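PDB 1VPY: PROTEIN (hypothetical protein EF0366) from Enterococcus faecalis, which is of unknown function but belongs to the DUF72 family and folds as a TIM-type alpha/beta barrel that carries bound zinc ions in the crystal. Local coordinates for residues Ala61-Ala66 with Phe73-Tyr78; Gly123-Thr128 with Ala133-Ile138; Ser155-Gln158 with Gln164-Gln167; Val189-Tyr194 with Phe203-Arg208. All blocks are in the same frame, centred on the assembly; numbering follows the deposited sequence.

Contact 1 (Ala61-Ala66 with Phe73-Tyr78)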
loop_
_atom_site.group_PDB
_atom_site.type_symbol
_atom_site.label_atom_id
_atom_site.label_comp_id
_atom_site.label_asym_id
_atom_site.label_seq_id
_atom_site.Cartn_x
_atom_site.Cartn_y
_atom_site.Cartn_z
ATOM N N ALA A 61 -12.287 -12.750 -9.208
ATOM C CA ALA A 61 -12.891 -12.573 -10.531
ATOM C C ALA A 61 -14.095 -11.631 -10.505
ATOM O O ALA A 61 -14.221 -10.764 -11.376
ATOM C CB ALA A 61 -13.277 -13.922 -11.130
ATOM N N GLU A 62 -14.966 -11.798 -9.506
ATOM C CA GLU A 62 -16.154 -10.946 -9.366
ATOM C C GLU A 62 -15.792 -9.527 -8.963
ATOM O O GLU A 62 -16.391 -8.573 -9.475
ATOM C CB GLU A 62 -17.168 -11.534 -8.384
ATOM C CG GLU A 62 -18.052 -12.629 -8.988
ATOM C CD GLU A 62 -19.041 -12.118 -10.037
ATOM O OE1 GLU A 62 -19.459 -10.939 -9.955
ATOM O OE2 GLU A 62 -19.410 -12.904 -10.938
ATOM N N TRP A 63 -14.815 -9.393 -8.058
ATOM C CA TRP A 63 -14.306 -8.081 -7.663
ATOM C C TRP A 63 -13.886 -7.314 -8.902
ATOM O O TRP A 63 -14.232 -6.142 -9.057
ATOM C CB TRP A 63 -13.108 -8.176 -6.698
ATOM C CG TRP A 63 -13.403 -8.797 -5.354
ATOM C CD1 TRP A 63 -14.627 -8.943 -4.759
ATOM C CD2 TRP A 63 -12.446 -9.335 -4.431
ATOM N NE1 TRP A 63 -14.493 -9.557 -3.535
ATOM C CE2 TRP A 63 -13.164 -9.806 -3.308
ATOM C CE3 TRP A 63 -11.052 -9.472 -4.451
ATOM C CZ2 TRP A 63 -12.532 -10.399 -2.206
ATOM C CZ3 TRP A 63 -10.429 -10.069 -3.368
ATOM C CH2 TRP A 63 -11.171 -10.526 -2.256
ATOM N N VAL A 64 -13.144 -7.994 -9.777
ATOM C CA VAL A 64 -12.679 -7.420 -11.033
ATOM C C VAL A 64 -13.853 -6.951 -11.899
ATOM O O VAL A 64 -13.866 -5.803 -12.347
ATOM C CB VAL A 64 -11.758 -8.404 -11.797
ATOM C CG1 VAL A 64 -11.560 -7.975 -13.243
ATOM C CG2 VAL A 64 -10.417 -8.509 -11.090
ATOM N N LYS A 65 -14.841 -7.823 -12.096
ATOM C CA LYS A 65 -16.013 -7.511 -12.919
ATOM C C LYS A 65 -16.869 -6.350 -12.376
ATOM O O LYS A 65 -17.557 -5.665 -13.142
ATOM C CB LYS A 65 -16.881 -8.764 -13.103
ATOM C CG LYS A 65 -16.200 -9.899 -13.861
ATOM N N ALA A 66 -16.803 -6.125 -11.063
ATOM C CA ALA A 66 -17.701 -5.192 -10.368
ATOM C C ALA A 66 -17.288 -3.724 -10.454
ATOM O O ALA A 66 -18.056 -2.834 -10.069
ATOM C CB ALA A 66 -17.848 -5.598 -8.914
ATOM N N PHE A 73 -6.798 -1.484 -7.960
ATOM C CA PHE A 73 -6.790 -2.177 -6.684
ATOM C C PHE A 73 -5.388 -2.191 -6.125
ATOM O O PHE A 73 -4.437 -2.521 -6.834
ATOM C CB PHE A 73 -7.202 -3.638 -6.864
ATOM C CG PHE A 73 -8.638 -3.843 -7.235
ATOM C CD1 PHE A 73 -9.040 -3.794 -8.567
ATOM C CD2 PHE A 73 -9.584 -4.135 -6.259
ATOM C CE1 PHE A 73 -10.366 -4.010 -8.916
ATOM C CE2 PHE A 73 -10.907 -4.358 -6.596
ATOM C CZ PHE A 73 -11.303 -4.291 -7.928
ATOM N N VAL A 74 -5.259 -1.840 -4.853
ATOM C CA VAL A 74 -4.051 -2.140 -4.111
ATOM C C VAL A 74 -4.399 -3.362 -3.281
ATOM O O VAL A 74 -5.232 -3.299 -2.372
ATOM C CB VAL A 74 -3.598 -0.988 -3.201
ATOM C CG1 VAL A 74 -2.429 -1.435 -2.321
ATOM C CG2 VAL A 74 -3.207 0.232 -4.034
HETATM N N MSE A 75 -3.770 -4.479 -3.620
HETATM C CA MSE A 75 -4.062 -5.736 -2.986
HETATM C C MSE A 75 -3.021 -6.038 -1.918
HETATM O O MSE A 75 -1.853 -6.241 -2.225
HETATM C CB MSE A 75 -4.088 -6.835 -4.047
HETATM C CG MSE A 75 -4.745 -8.118 -3.592
HETATM SE SE MSE A 75 -6.627 -7.850 -3.058
HETATM C CE MSE A 75 -7.288 -6.769 -4.679
ATOM N N LYS A 76 -3.440 -6.054 -0.658
ATOM C CA LYS A 76 -2.528 -6.403 0.418
ATOM C C LYS A 76 -2.282 -7.913 0.410
ATOM O O LYS A 76 -3.229 -8.695 0.443
ATOM C CB LYS A 76 -3.078 -5.941 1.764
ATOM C CG LYS A 76 -2.029 -5.921 2.869
ATOM C CD LYS A 76 -2.520 -5.202 4.106
ATOM C CE LYS A 76 -1.407 -5.166 5.138
ATOM N NZ LYS A 76 -1.896 -4.822 6.484
ATOM N N VAL A 77 -1.016 -8.315 0.347
ATOM C CA VAL A 77 -0.642 -9.739 0.303
ATOM C C VAL A 77 -0.950 -10.490 1.604
ATOM O O VAL A 77 -1.073 -9.883 2.676
ATOM C CB VAL A 77 0.861 -9.940 -0.065
ATOM C CG1 VAL A 77 1.193 -9.240 -1.371
ATOM C CG2 VAL A 77 1.765 -9.451 1.050
ATOM N N TYR A 78 -1.073 -11.810 1.491
ATOM C CA TYR A 78 -1.325 -12.684 2.634
ATOM C C TYR A 78 -0.312 -12.453 3.768
ATOM O O TYR A 78 0.888 -12.329 3.522
ATOM C CB TYR A 78 -1.329 -14.158 2.184
ATOM C CG TYR A 78 -1.611 -15.155 3.292
ATOM C CD1 TYR A 78 -2.838 -15.159 3.961
ATOM C CD2 TYR A 78 -0.651 -16.096 3.674
ATOM C CE1 TYR A 78 -3.100 -16.071 4.988
ATOM C CE2 TYR A 78 -0.902 -17.009 4.694
ATOM C CZ TYR A 78 -2.127 -16.991 5.346
ATOM O OH TYR A 78 -2.386 -17.895 6.357
#
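Trp63 of the helix meets Phe73 and Met75 of the following strand, and the meeting is wholly apolar apart from one backbone oxygen. The Phe73 ring reaches the helix with its far end: CZ lies 3.6 Å from O of Trp63, the oxygen sitting near the ring plane at the edge. CE2 of the same ring comes within 4.4 Å of CB of Trp63. With CG beside the backbone N (chi1 -69°), the ring stretches from the strand straight out to the helix. The indole runs along the strand toward Met75, and CZ3 of Trp63 comes to 4.4 Å from SE of Met75, which lies oblique to the ring. An unbranched methionine chain, modelled as selenomethionine, can bend to fit a broad aromatic neighbour. Further out, Leu108 of helix 106-109 touches both Phe73 and Met75, while Met47 of strand 44-47 packs on Trp63 and Phe73. Phe71 adds an edge-to-face ring against Phe73, and backbone bonds to Phe115 and Ala116 hold the strand beside strand 114-120. Large apolar residues at alternate strand positions, turned to the outer helices, are characteristic of the (beta/alpha)8 barrel, in which 57-65 leads into the third strand, 72-76.

Contact 2 (Gly123-Thr128 with Ala133-Ile138)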
loop_
_atom_site.group_PDB
_atom_site.type_symbol
_atom_site.label_atom_id
_atom_site.label_comp_id
_atom_site.label_asym_id
_atom_site.label_seq_id
_atom_site.Cartn_x
_atom_site.Cartn_y
_atom_site.Cartn_z
ATOM N N GLY A 123 6.990 -3.768 12.721
ATOM C CA GLY A 123 8.017 -2.969 13.372
ATOM C C GLY A 123 9.259 -3.769 13.707
ATOM O O GLY A 123 10.329 -3.198 13.890
ATOM N N THR A 124 9.113 -5.093 13.769
ATOM C CA THR A 124 10.212 -6.004 14.120
ATOM C C THR A 124 11.051 -6.405 12.899
ATOM O O THR A 124 12.152 -6.951 13.044
ATOM C CB THR A 124 9.689 -7.282 14.808
ATOM O OG1 THR A 124 8.955 -8.068 13.860
ATOM C CG2 THR A 124 8.789 -6.934 15.991
ATOM N N PHE A 125 10.517 -6.138 11.706
ATOM C CA PHE A 125 11.205 -6.384 10.436
ATOM C C PHE A 125 12.075 -5.179 10.090
ATOM O O PHE A 125 11.609 -4.203 9.483
ATOM C CB PHE A 125 10.168 -6.633 9.336
ATOM C CG PHE A 125 10.747 -7.062 8.009
ATOM C CD1 PHE A 125 11.112 -6.117 7.048
ATOM C CD2 PHE A 125 10.882 -8.414 7.700
ATOM C CE1 PHE A 125 11.621 -6.512 5.811
ATOM C CE2 PHE A 125 11.389 -8.819 6.463
ATOM C CZ PHE A 125 11.760 -7.864 5.518
ATOM N N GLY A 126 13.340 -5.248 10.487
ATOM C CA GLY A 126 14.267 -4.143 10.301
ATOM C C GLY A 126 15.413 -4.475 9.371
ATOM O O GLY A 126 15.481 -5.574 8.822
ATOM N N CYS A 127 16.312 -3.509 9.203
ATOM C CA CYS A 127 17.457 -3.616 8.302
ATOM C C CYS A 127 18.444 -4.689 8.772
ATOM O O CYS A 127 19.321 -4.433 9.601
ATOM C CB CYS A 127 18.141 -2.248 8.177
ATOM S SG CYS A 127 19.605 -2.174 7.128
ATOM N N THR A 128 18.264 -5.896 8.248
ATOM C CA THR A 128 19.153 -7.014 8.531
ATOM C C THR A 128 19.466 -7.770 7.238
ATOM O O THR A 128 18.614 -7.864 6.341
ATOM C CB THR A 128 18.594 -7.953 9.655
ATOM O OG1 THR A 128 19.628 -8.828 10.126
ATOM C CG2 THR A 128 17.415 -8.786 9.182
ATOM N N ALA A 133 17.757 -10.185 2.110
ATOM C CA ALA A 133 17.725 -11.399 1.290
ATOM C C ALA A 133 16.329 -12.027 1.203
ATOM O O ALA A 133 16.078 -12.862 0.330
ATOM C CB ALA A 133 18.741 -12.419 1.800
ATOM N N TYR A 134 15.434 -11.637 2.111
ATOM C CA TYR A 134 14.029 -12.024 2.016
ATOM C C TYR A 134 13.276 -11.125 1.043
ATOM O O TYR A 134 12.366 -11.585 0.353
ATOM C CB TYR A 134 13.335 -12.014 3.385
ATOM C CG TYR A 134 11.893 -12.482 3.327
ATOM C CD1 TYR A 134 11.583 -13.842 3.339
ATOM C CD2 TYR A 134 10.843 -11.566 3.246
ATOM C CE1 TYR A 134 10.267 -14.281 3.273
ATOM C CE2 TYR A 134 9.519 -11.995 3.180
ATOM C CZ TYR A 134 9.245 -13.354 3.192
ATOM O OH TYR A 134 7.951 -13.795 3.129
ATOM N N LEU A 135 13.647 -9.844 0.998
ATOM C CA LEU A 135 13.054 -8.907 0.040
ATOM C C LEU A 135 13.412 -9.298 -1.391
ATOM O O LEU A 135 12.630 -9.079 -2.318
ATOM C CB LEU A 135 13.485 -7.465 0.325
ATOM C CG LEU A 135 12.970 -6.772 1.593
ATOM C CD1 LEU A 135 13.443 -5.329 1.647
ATOM C CD2 LEU A 135 11.462 -6.829 1.692
ATOM N N GLN A 136 14.592 -9.890 -1.558
ATOM C CA GLN A 136 15.003 -10.426 -2.846
ATOM C C GLN A 136 14.152 -11.633 -3.219
ATOM O O GLN A 136 13.769 -11.783 -4.379
ATOM C CB GLN A 136 16.496 -10.761 -2.851
ATOM C CG GLN A 136 17.374 -9.518 -2.767
ATOM C CD GLN A 136 18.854 -9.821 -2.731
ATOM O OE1 GLN A 136 19.290 -10.813 -2.145
ATOM N NE2 GLN A 136 19.643 -8.950 -3.346
ATOM N N LYS A 137 13.836 -12.471 -2.231
ATOM C CA LYS A 137 12.914 -13.598 -2.433
ATOM C C LYS A 137 11.520 -13.120 -2.856
ATOM O O LYS A 137 10.881 -13.749 -3.705
ATOM C CB LYS A 137 12.819 -14.490 -1.183
ATOM C CG LYS A 137 14.078 -15.319 -0.882
ATOM C CD LYS A 137 13.774 -16.537 -0.005
ATOM C CE LYS A 137 13.612 -16.175 1.470
ATOM N NZ LYS A 137 12.889 -17.249 2.219
ATOM N N ILE A 138 11.062 -12.012 -2.268
ATOM C CA ILE A 138 9.790 -11.392 -2.647
ATOM C C ILE A 138 9.800 -11.020 -4.128
ATOM O O ILE A 138 8.851 -11.326 -4.855
ATOM C CB ILE A 138 9.484 -10.117 -1.807
ATOM C CG1 ILE A 138 9.259 -10.458 -0.329
ATOM C CG2 ILE A 138 8.282 -9.355 -2.381
ATOM C CD1 ILE A 138 7.947 -11.155 -0.029
#
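Phe125 sits in an extended piece of loop, phi -86° and psi 94°, and faces Tyr134 and Leu135 on a regular helix whose Ile138 N bonds back to Tyr134 O at 3.0 Å. The loop carries the chain from strand 114-120 into helix 129-141, so this is a beta-to-alpha connection of the TIM barrel, in which the loop turns back upon the helix it leads into; Thr128 holds the N-cap position, though its side chain makes no capping bond.

Phe125 does the bridging. Its CG stands anti to the backbone N (chi1 -173°), which sends the ring away from the loop backbone toward the helix, and a long flat side chain is well suited to reach from loop to helix. Tyr134 and Leu135 are consecutive and leave the helix in different directions, so the far end of the ring meets both, CE2 toward Tyr134 and CZ and CE1 toward Leu135. Tyr134 approaches obliquely with its CD2 carbon, 4.3 Å from CE2 of Phe125. Its hydroxyl extends past the contact to bond O of Ile81, which satisfies the polar tip of an otherwise buried ring. The Tyr134 side chain is about 4 Å from a bound unknown ligand, probably picked up from the crystallisation liquor.

The loop backbone is tied down separately, O of Phe125 accepting the indole N-H of Trp156. Phe121 stacks on the Phe125 ring. Leu135 also packs on Phe168 and Met169 of helix 162-171. Of its branches it is the methyl CD2 that touches Phe125, 4.0 Å from CZ and 4.1 Å from CE1.

Contact 3 (Ser155-Gln158 with Gln164-Gln167)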
loop_
_atom_site.group_PDB
_atom_site.type_symbol
_atom_site.label_atom_id
_atom_site.label_comp_id
_atom_site.label_asym_id
_atom_site.label_seq_id
_atom_site.Cartn_x
_atom_site.Cartn_y
_atom_site.Cartn_z
ATOM N N SER A 155 15.205 1.752 11.208
ATOM C CA SER A 155 16.612 1.422 10.924
ATOM C C SER A 155 16.885 1.418 9.420
ATOM O O SER A 155 17.985 1.763 8.987
ATOM C CB SER A 155 17.041 0.095 11.569
ATOM O OG SER A 155 16.479 -1.025 10.902
ATOM N N TRP A 156 15.872 1.032 8.642
ATOM C CA TRP A 156 15.875 1.174 7.182
ATOM C C TRP A 156 16.101 2.624 6.746
ATOM O O TRP A 156 16.591 2.875 5.645
ATOM C CB TRP A 156 14.537 0.722 6.594
ATOM C CG TRP A 156 14.194 -0.725 6.790
ATOM C CD1 TRP A 156 13.253 -1.235 7.641
ATOM C CD2 TRP A 156 14.761 -1.848 6.103
ATOM N NE1 TRP A 156 13.208 -2.603 7.534
ATOM C CE2 TRP A 156 14.126 -3.007 6.600
ATOM C CE3 TRP A 156 15.751 -1.990 5.121
ATOM C CZ2 TRP A 156 14.442 -4.290 6.143
ATOM C CZ3 TRP A 156 16.069 -3.267 4.673
ATOM C CH2 TRP A 156 15.414 -4.399 5.184
ATOM N N TYR A 157 15.724 3.565 7.611
ATOM C CA TYR A 157 15.749 4.990 7.293
ATOM C C TYR A 157 16.902 5.760 7.934
ATOM O O TYR A 157 17.079 6.948 7.649
ATOM C CB TYR A 157 14.419 5.631 7.685
ATOM C CG TYR A 157 13.249 5.160 6.854
ATOM C CD1 TYR A 157 12.908 5.807 5.664
ATOM C CD2 TYR A 157 12.480 4.069 7.256
ATOM C CE1 TYR A 157 11.825 5.381 4.896
ATOM C CE2 TYR A 157 11.397 3.632 6.494
ATOM C CZ TYR A 157 11.073 4.295 5.318
ATOM O OH TYR A 157 10.002 3.864 4.569
ATOM N N GLN A 158 17.675 5.084 8.789
ATOM C CA GLN A 158 18.812 5.694 9.480
ATOM C C GLN A 158 19.790 6.314 8.482
ATOM O O GLN A 158 20.084 5.707 7.451
ATOM C CB GLN A 158 19.530 4.672 10.374
ATOM C CG GLN A 158 18.927 4.524 11.767
ATOM N N GLN A 164 21.520 3.309 0.259
ATOM C CA GLN A 164 21.583 1.967 -0.344
ATOM C C GLN A 164 20.210 1.338 -0.290
ATOM O O GLN A 164 19.823 0.590 -1.186
ATOM C CB GLN A 164 22.564 1.039 0.382
ATOM C CG GLN A 164 23.994 1.524 0.449
ATOM C CD GLN A 164 24.271 2.301 1.716
ATOM O OE1 GLN A 164 23.630 3.322 1.992
ATOM N NE2 GLN A 164 25.228 1.821 2.502
HETATM N N MSE A 165 19.490 1.645 0.785
HETATM C CA MSE A 165 18.137 1.177 0.990
HETATM C C MSE A 165 17.268 1.611 -0.194
HETATM O O MSE A 165 16.644 0.769 -0.848
HETATM C CB MSE A 165 17.607 1.723 2.321
HETATM C CG MSE A 165 16.315 1.092 2.813
HETATM SE SE MSE A 165 14.698 1.793 1.906
HETATM C CE MSE A 165 14.595 3.610 2.722
ATOM N N LEU A 166 17.252 2.915 -0.479
ATOM C CA LEU A 166 16.498 3.454 -1.609
ATOM C C LEU A 166 16.995 2.873 -2.926
ATOM O O LEU A 166 16.195 2.564 -3.810
ATOM C CB LEU A 166 16.586 4.982 -1.650
ATOM C CG LEU A 166 15.910 5.821 -0.560
ATOM C CD1 LEU A 166 16.319 7.283 -0.702
ATOM C CD2 LEU A 166 14.396 5.685 -0.597
ATOM N N GLN A 167 18.316 2.721 -3.041
ATOM C CA GLN A 167 18.946 2.123 -4.221
ATOM C C GLN A 167 18.528 0.664 -4.415
ATOM O O GLN A 167 18.263 0.232 -5.539
ATOM C CB GLN A 167 20.476 2.246 -4.140
ATOM C CG GLN A 167 21.226 1.953 -5.446
ATOM C CD GLN A 167 20.824 2.867 -6.609
ATOM O OE1 GLN A 167 20.305 3.973 -6.411
ATOM N NE2 GLN A 167 21.067 2.401 -7.833
#
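The Met165 side chain is bent twice, at chi2 (-79°) and chi3 (-72°), and these bends let it touch both Trp156 and Tyr157. Its first torsion sets CG opposite its own main-chain nitrogen; the remainder then wraps round the carbonyl oxygen of Trp156, with CG 3.4 Å and CE 3.6 Å from that O. CG of Met165 also lies 3.9 Å from CE3 of the Trp156 indole, the two side chains crossing at about a right angle. At its far end the methyl CE rests over one face of the Tyr157 ring, 4.3 Å from the centroid and 26° off the normal, a CH-pi contact. Together the three side chains join the loop after the fifth strand of the barrel, 147-150, to the early turns of helix 162-171, closing a beta-to-alpha connection. The flexible, unbranched methionine chain (modelled as selenomethionine, atom SE) suits the place, since two rings of different orientation must be met from one helix position. Leu176 of strand 175-180 touches Met165 and Tyr157, continuing the apolar layer toward the barrel. Trp156 also packs on Asn131 and Val132 of helix 129-141, and the hydroxyl OG of Ser155 bonds Cys127 N and Asn153 OD1.

Contact 4 (Val189-Tyr194 with Phe203-Arg208)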
loop_
_atom_site.group_PDB
_atom_site.type_symbol
_atom_site.label_atom_id
_atom_site.label_comp_id
_atom_site.label_asym_id
_atom_site.label_seq_id
_atom_site.Cartn_x
_atom_site.Cartn_y
_atom_site.Cartn_z
ATOM N N VAL A 189 9.337 6.058 12.472
ATOM C CA VAL A 189 9.227 5.873 11.024
ATOM C C VAL A 189 8.857 7.202 10.362
ATOM O O VAL A 189 7.773 7.729 10.611
ATOM C CB VAL A 189 8.149 4.826 10.666
ATOM C CG1 VAL A 189 8.024 4.678 9.150
ATOM C CG2 VAL A 189 8.456 3.495 11.320
ATOM N N PRO A 190 9.738 7.737 9.499
ATOM C CA PRO A 190 9.475 9.086 9.003
ATOM C C PRO A 190 8.531 9.123 7.794
ATOM O O PRO A 190 8.177 8.082 7.242
ATOM C CB PRO A 190 10.870 9.603 8.629
ATOM C CG PRO A 190 11.747 8.381 8.497
ATOM C CD PRO A 190 10.959 7.166 8.907
ATOM N N PHE A 191 8.103 10.326 7.427
ATOM C CA PHE A 191 7.360 10.560 6.194
ATOM C C PHE A 191 8.394 10.960 5.144
ATOM O O PHE A 191 8.854 12.102 5.121
ATOM C CB PHE A 191 6.335 11.670 6.419
ATOM C CG PHE A 191 5.558 12.051 5.188
ATOM C CD1 PHE A 191 4.459 11.296 4.778
ATOM C CD2 PHE A 191 5.902 13.181 4.454
ATOM C CE1 PHE A 191 3.732 11.646 3.654
ATOM C CE2 PHE A 191 5.178 13.542 3.328
ATOM C CZ PHE A 191 4.086 12.771 2.928
ATOM N N TYR A 192 8.769 10.007 4.292
ATOM C CA TYR A 192 9.947 10.150 3.425
ATOM C C TYR A 192 9.590 10.155 1.935
ATOM O O TYR A 192 9.701 9.121 1.271
ATOM C CB TYR A 192 10.927 9.015 3.723
ATOM C CG TYR A 192 12.376 9.338 3.458
ATOM C CD1 TYR A 192 13.145 10.012 4.413
ATOM C CD2 TYR A 192 12.990 8.956 2.268
ATOM C CE1 TYR A 192 14.488 10.304 4.184
ATOM C CE2 TYR A 192 14.332 9.248 2.023
ATOM C CZ TYR A 192 15.077 9.918 2.986
ATOM O OH TYR A 192 16.406 10.209 2.754
ATOM N N PRO A 193 9.192 11.326 1.401
ATOM C CA PRO A 193 8.670 11.392 0.033
ATOM C C PRO A 193 9.784 11.278 -1.008
ATOM O O PRO A 193 10.499 12.249 -1.271
ATOM C CB PRO A 193 7.983 12.766 -0.024
ATOM C CG PRO A 193 8.692 13.599 0.982
ATOM C CD PRO A 193 9.254 12.658 2.039
ATOM N N TYR A 194 9.916 10.087 -1.587
ATOM C CA TYR A 194 10.984 9.770 -2.533
ATOM C C TYR A 194 10.457 8.713 -3.486
ATOM O O TYR A 194 9.825 7.748 -3.042
ATOM C CB TYR A 194 12.212 9.223 -1.789
ATOM C CG TYR A 194 13.405 8.945 -2.688
ATOM C CD1 TYR A 194 13.505 7.750 -3.411
ATOM C CD2 TYR A 194 14.432 9.882 -2.821
ATOM C CE1 TYR A 194 14.594 7.502 -4.243
ATOM C CE2 TYR A 194 15.524 9.639 -3.647
ATOM C CZ TYR A 194 15.597 8.451 -4.354
ATOM O OH TYR A 194 16.677 8.217 -5.169
ATOM N N PHE A 203 1.307 6.283 -1.495
ATOM C CA PHE A 203 1.219 6.915 -0.183
ATOM C C PHE A 203 0.229 6.141 0.652
ATOM O O PHE A 203 -0.784 5.674 0.131
ATOM C CB PHE A 203 0.655 8.328 -0.320
ATOM C CG PHE A 203 1.654 9.350 -0.769
ATOM C CD1 PHE A 203 2.457 10.008 0.164
ATOM C CD2 PHE A 203 1.776 9.672 -2.116
ATOM C CE1 PHE A 203 3.375 10.960 -0.241
ATOM C CE2 PHE A 203 2.689 10.624 -2.531
ATOM C CZ PHE A 203 3.490 11.274 -1.593
ATOM N N ARG A 204 0.495 6.026 1.948
ATOM C CA ARG A 204 -0.504 5.521 2.884
ATOM C C ARG A 204 -0.496 6.378 4.137
ATOM O O ARG A 204 0.540 6.524 4.807
ATOM C CB ARG A 204 -0.255 4.054 3.242
ATOM C CG ARG A 204 -0.495 3.070 2.094
ATOM C CD ARG A 204 -0.310 1.636 2.560
ATOM N NE ARG A 204 -1.532 1.081 3.127
ATOM C CZ ARG A 204 -1.588 0.289 4.194
ATOM N NH1 ARG A 204 -0.488 -0.044 4.864
ATOM N NH2 ARG A 204 -2.759 -0.156 4.604
ATOM N N PHE A 205 -1.656 6.957 4.441
ATOM C CA PHE A 205 -1.795 7.807 5.601
ATOM C C PHE A 205 -2.536 7.041 6.676
ATOM O O PHE A 205 -3.700 6.664 6.504
ATOM C CB PHE A 205 -2.529 9.100 5.249
ATOM C CG PHE A 205 -1.950 9.838 4.068
ATOM C CD1 PHE A 205 -0.573 9.971 3.908
ATOM C CD2 PHE A 205 -2.790 10.420 3.124
ATOM C CE1 PHE A 205 -0.039 10.655 2.813
ATOM C CE2 PHE A 205 -2.272 11.111 2.035
ATOM C CZ PHE A 205 -0.896 11.228 1.874
ATOM N N HIS A 206 -1.843 6.804 7.782
ATOM C CA HIS A 206 -2.369 6.007 8.880
ATOM C C HIS A 206 -2.949 6.862 10.000
ATOM O O HIS A 206 -3.510 6.325 10.956
ATOM C CB HIS A 206 -1.266 5.110 9.447
ATOM C CG HIS A 206 -0.751 4.097 8.474
ATOM N ND1 HIS A 206 -1.501 3.019 8.055
ATOM C CD2 HIS A 206 0.436 4.004 7.828
ATOM C CE1 HIS A 206 -0.797 2.301 7.197
ATOM N NE2 HIS A 206 0.381 2.879 7.041
ATOM N N GLY A 207 -2.804 8.181 9.885
ATOM C CA GLY A 207 -3.143 9.090 10.974
ATOM C C GLY A 207 -2.019 9.169 11.989
ATOM O O GLY A 207 -1.052 8.415 11.914
ATOM N N ARG A 208 -2.145 10.065 12.957
ATOM C CA ARG A 208 -1.020 10.358 13.837
ATOM C C ARG A 208 -1.250 9.999 15.307
ATOM O O ARG A 208 -0.510 10.456 16.188
ATOM C CB ARG A 208 -0.599 11.819 13.675
ATOM C CG ARG A 208 0.213 12.046 12.425
ATOM C CD ARG A 208 0.187 13.483 11.989
ATOM N NE ARG A 208 0.659 13.606 10.611
ATOM C CZ ARG A 208 0.901 14.761 10.001
ATOM N NH1 ARG A 208 0.722 15.914 10.637
ATOM N NH2 ARG A 208 1.329 14.766 8.749
#
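Phe191 reaches from the loop to two phenylalanines of the strand, Phe203 and Phe205. From CB, which is directed toward the strand, the first torsion (chi1 177°) carries the ring away from the loop backbone. Touching begins at CE1: this atom is 4.0 Å from CE1 of Phe203 and likewise 4.0 Å from CE1 of Phe205, lying near the plane of both rings at their edges. Phe205 CE1 in turn lies near the plane of the Phe191 ring, so that pair meets edge on edge, whereas Phe203 CE1 is oblique to it. One atom further, the tip CZ comes to 3.7 Å from CE1 of Phe203. Ala240 of helix 231-245 also meets Phe191, while the same helix packs on Phe203 through Val241 and Met244 and on Phe205 through Leu237. Between Phe203 and Phe205 in the sequence, Arg204 points away from the loop, and its guanidinium forms salt bridges with Glu150 and Glu46 while His206 CE1 lies over one of its faces. Alternation of side chains between the helix layer and the barrel interior is characteristic of a TIM-barrel strand; here, in the seventh, 201-205, the rings face the helices and Arg204 the interior.

How the contacts relate
All four contacts are apolar and largely buried, yet they serve different layers of one barrel. Contacts 1 and 4 reach its strands, on opposite sides of the chain's centre, the first through an outer helix and the second through a loop; each includes one partly exposed ring, Trp63 and Phe191. Contacts 2 and 3, made by buried residues only, each fold a loop against the helix that follows it, and probable hydrogen bonds link their loops. Segments of contacts 3 and 4 also touch, Tyr157 on Pro190 and Tyr192, Leu166 on Tyr192 and Tyr194. Aromatic rings alone make contact 4; methionine side chains, modelled as selenomethionine, complete contacts 1 and 3; a leucine methyl and a tyrosine ring meet Phe125 in contact 2.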